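Local coordinates for ribosomal RNA processing protein 6 (Trypanosoma brucei brucei, PDB 4NLC), which probably trims RNA from its 3' end as a 3'-5' exoribonuclease of the RRP6 family, this chain being its catalytic core with exonuclease and HRDC domains, at residues D96-D101 / L111-T116. The protein carries 1 engineered substitution. Residues are numbered along the deposited sequence; the frame is centred on the assembly and turned at random.
Sequences DLEHHD and LMQIST
The carbonyl oxygen of Asp-96 takes a nearly straight bond from the backbone N of Gln-113 (2.8 Å, 172° at the hydrogen) and a softer CA-H...O contact from Met-112. Asp-96 N returns a bond to Gln-113 O, closing one antiparallel hydrogen-bonded pair; Glu-98 and Leu-111 form the next, where Glu-98 N reaches Leu-111 O at 2.8 Å and the return bond is weak. Between them Leu-97 faces Met-112 in a non-hydrogen-bonded pair. There the flexible thioether, extended until it bends at its last torsion (chi3 -82°), runs alongside the leucine and brings CE within 3.7 Å of Leu-97 CD2; both are apolar, as befits burial against Leu-158 of helix 152-162. The face with Asp-96, Glu-98, Leu-111 and Gln-113 carries the carboxylates. The bent chain of Glu-98 (chi2 -60°) crosses that of Gln-113 at about a right angle, and Glu-98 CB rests 3.9 Å from Leu-111 CB; apolar Leu-111 suits its place against Ala-219 of helix 213-224. The Asp-x-Glu of strand 92-100, with Asp-154 and Asp-222 close by, matches the DEDD signature of this exonuclease family; carboxylates gathered this closely probably bind divalent metal ions, as in relatives.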
ATOM      1  N   ASP A  96       6.897   8.245   2.586  1.00 26.13           N
ATOM      2  CA  ASP A  96       6.717   7.156   1.635  1.00 26.37           C
ATOM      3  C   ASP A  96       6.598   5.823   2.405  1.00 30.39           C
ATOM      4  O   ASP A  96       6.919   5.746   3.593  1.00 30.35           O
ATOM      5  CB  ASP A  96       7.807   7.117   0.545  1.00 28.47           C
ATOM      6  CG  ASP A  96       7.467   6.239  -0.666  1.00 36.27           C
ATOM      7  OD1 ASP A  96       6.251   5.997  -0.915  1.00 33.96           O
ATOM      8  OD2 ASP A  96       8.414   5.804  -1.369  1.00 42.39           O
ATOM      9  N   LEU A  97       6.097   4.792   1.741  1.00 26.29           N
ATOM     10  CA  LEU A  97       5.914   3.488   2.361  1.00 24.32           C
ATOM     11  C   LEU A  97       6.408   2.407   1.422  1.00 26.26           C
ATOM     12  O   LEU A  97       6.304   2.567   0.204  1.00 25.92           O
ATOM     13  CB  LEU A  97       4.400   3.233   2.600  1.00 24.13           C
ATOM     14  CG  LEU A  97       3.561   4.155   3.498  1.00 27.86           C
ATOM     15  CD1 LEU A  97       2.101   3.717   3.491  1.00 27.73           C
ATOM     16  CD2 LEU A  97       4.018   4.112   4.923  1.00 28.05           C
ATOM     17  N   GLU A  98       6.884   1.276   1.977  1.00 22.42           N
ATOM     18  CA  GLU A  98       7.174   0.068   1.186  1.00 22.36           C
ATOM     19  C   GLU A  98       6.142  -0.980   1.636  1.00 27.36           C
ATOM     20  O   GLU A  98       5.665  -0.939   2.782  1.00 27.96           O
ATOM     21  CB  GLU A  98       8.623  -0.412   1.288  1.00 23.73           C
ATOM     22  CG  GLU A  98       9.654   0.630   0.868  1.00 28.91           C
ATOM     23  CD  GLU A  98       9.584   1.153  -0.556  1.00 42.93           C
ATOM     24  OE1 GLU A  98       9.005   0.465  -1.426  1.00 31.54           O
ATOM     25  OE2 GLU A  98      10.129   2.251  -0.806  1.00 47.46           O
ATOM     26  N   HIS A  99       5.735  -1.857   0.737  1.00 25.21           N
ATOM     27  CA  HIS A  99       4.615  -2.783   0.984  1.00 25.43           C
ATOM     28  C   HIS A  99       4.886  -4.216   0.471  1.00 30.81           C
ATOM     29  O   HIS A  99       5.806  -4.430  -0.320  1.00 32.27           O
ATOM     30  CB  HIS A  99       3.378  -2.157   0.273  1.00 24.93           C
ATOM     31  CG  HIS A  99       2.049  -2.811   0.490  1.00 27.55           C
ATOM     32  ND1 HIS A  99       1.531  -3.703  -0.429  1.00 29.25           N
ATOM     33  CD2 HIS A  99       1.114  -2.577   1.440  1.00 28.67           C
ATOM     34  CE1 HIS A  99       0.335  -4.045   0.027  1.00 28.93           C
ATOM     35  NE2 HIS A  99       0.045  -3.406   1.154  1.00 28.92           N
ATOM     36  N   HIS A 100       4.099  -5.191   0.947  1.00 25.68           N
ATOM     37  CA  HIS A 100       4.190  -6.581   0.516  1.00 25.53           C
ATOM     38  C   HIS A 100       2.791  -7.099   0.166  1.00 29.17           C
ATOM     39  O   HIS A 100       1.872  -6.975   0.964  1.00 27.03           O
ATOM     40  CB  HIS A 100       4.867  -7.490   1.576  1.00 25.84           C
ATOM     41  CG  HIS A 100       4.991  -8.914   1.095  1.00 29.15           C
ATOM     42  ND1 HIS A 100       5.975  -9.287   0.184  1.00 30.72           N
ATOM     43  CD2 HIS A 100       4.180  -9.975   1.316  1.00 30.24           C
ATOM     44  CE1 HIS A 100       5.763 -10.570  -0.072  1.00 30.41           C
ATOM     45  NE2 HIS A 100       4.697 -11.030   0.585  1.00 30.79           N
ATOM     46  N   ASP A 101       2.652  -7.736  -0.980  1.00 28.91           N
ATOM     47  CA  ASP A 101       1.345  -8.217  -1.396  1.00 30.92           C
ATOM     48  C   ASP A 101       1.300  -9.673  -1.810  1.00 33.45           C
ATOM     49  O   ASP A 101       0.198 -10.190  -1.924  1.00 34.58           O
ATOM     50  CB  ASP A 101       0.758  -7.317  -2.522  1.00 35.08           C
ATOM     51  CG  ASP A 101       1.602  -7.153  -3.777  1.00 53.61           C
ATOM     52  OD1 ASP A 101       2.139  -8.166  -4.270  1.00 57.98           O
ATOM     53  OD2 ASP A 101       1.668  -6.023  -4.303  1.00 61.03           O
ATOM     54  N   LEU A 111       7.557  -0.914   5.574  1.00 22.55           N
ATOM     55  CA  LEU A 111       8.476   0.146   5.949  1.00 22.82           C
ATOM     56  C   LEU A 111       7.850   1.480   5.678  1.00 28.29           C
ATOM     57  O   LEU A 111       7.032   1.605   4.768  1.00 28.09           O
ATOM     58  CB  LEU A 111       9.703  -0.004   5.044  1.00 23.10           C
ATOM     59  CG  LEU A 111      11.075   0.323   5.589  1.00 27.95           C
ATOM     60  CD1 LEU A 111      11.467  -0.615   6.741  1.00 27.09           C
ATOM     61  CD2 LEU A 111      12.108   0.272   4.454  1.00 30.90           C
ATOM     62  N   MET A 112       8.220   2.475   6.491  1.00 24.86           N
ATOM     63  CA  MET A 112       7.763   3.852   6.328  1.00 23.40           C
ATOM     64  C   MET A 112       9.056   4.674   6.293  1.00 27.66           C
ATOM     65  O   MET A 112       9.944   4.466   7.113  1.00 25.20           O
ATOM     66  CB  MET A 112       6.857   4.302   7.499  1.00 24.36           C
ATOM     67  CG  MET A 112       6.442   5.770   7.425  1.00 27.20           C
ATOM     68  SD  MET A 112       5.417   6.317   8.818  1.00 32.84           S
ATOM     69  CE  MET A 112       3.842   5.739   8.296  1.00 28.87           C
ATOM     70  N   GLN A 113       9.159   5.589   5.343  1.00 23.30           N
ATOM     71  CA  GLN A 113      10.334   6.439   5.250  1.00 22.75           C
ATOM     72  C   GLN A 113       9.838   7.854   5.505  1.00 26.37           C
ATOM     73  O   GLN A 113       8.744   8.232   5.061  1.00 22.26           O
ATOM     74  CB  GLN A 113      11.010   6.320   3.858  1.00 24.26           C
ATOM     75  CG  GLN A 113      11.490   4.900   3.510  1.00 26.77           C
ATOM     76  CD  GLN A 113      10.552   4.224   2.563  1.00 36.84           C
ATOM     77  OE1 GLN A 113      10.601   4.415   1.353  1.00 45.79           O
ATOM     78  NE2 GLN A 113       9.646   3.457   3.089  1.00 26.52           N
ATOM     79  N   ILE A 114      10.619   8.615   6.262  1.00 25.13           N
ATOM     80  CA  ILE A 114      10.288  10.001   6.583  1.00 25.66           C
ATOM     81  C   ILE A 114      11.520  10.859   6.433  1.00 30.15           C
ATOM     82  O   ILE A 114      12.542  10.557   7.044  1.00 31.36           O
ATOM     83  CB  ILE A 114       9.660  10.184   8.012  1.00 28.53           C
ATOM     84  CG1 ILE A 114       8.329   9.406   8.185  1.00 29.25           C
ATOM     85  CG2 ILE A 114       9.418  11.674   8.315  1.00 27.52           C
ATOM     86  CD1 ILE A 114       8.253   8.625   9.469  1.00 40.97           C
ATOM     87  N   SER A 115      11.399  11.978   5.722  1.00 25.67           N
ATOM     88  CA  SER A 115      12.485  12.941   5.675  1.00 26.04           C
ATOM     89  C   SER A 115      11.998  14.276   6.198  1.00 29.30           C
ATOM     90  O   SER A 115      10.872  14.694   5.904  1.00 26.91           O
ATOM     91  CB  SER A 115      13.030  13.131   4.261  1.00 28.17           C
ATOM     92  OG  SER A 115      13.760  12.019   3.768  1.00 33.95           O
ATOM     93  N   THR A 116      12.879  14.964   6.925  1.00 27.16           N
ATOM     94  CA  THR A 116      12.678  16.337   7.386  1.00 28.50           C
ATOM     95  C   THR A 116      13.738  17.137   6.649  1.00 32.83           C
ATOM     96  O   THR A 116      14.592  16.550   5.984  1.00 32.23           O
ATOM     97  CB  THR A 116      12.784  16.500   8.942  1.00 32.01           C
ATOM     98  OG1 THR A 116      14.140  16.442   9.378  1.00 34.38           O
ATOM     99  CG2 THR A 116      11.932  15.507   9.716  1.00 26.52           C
TER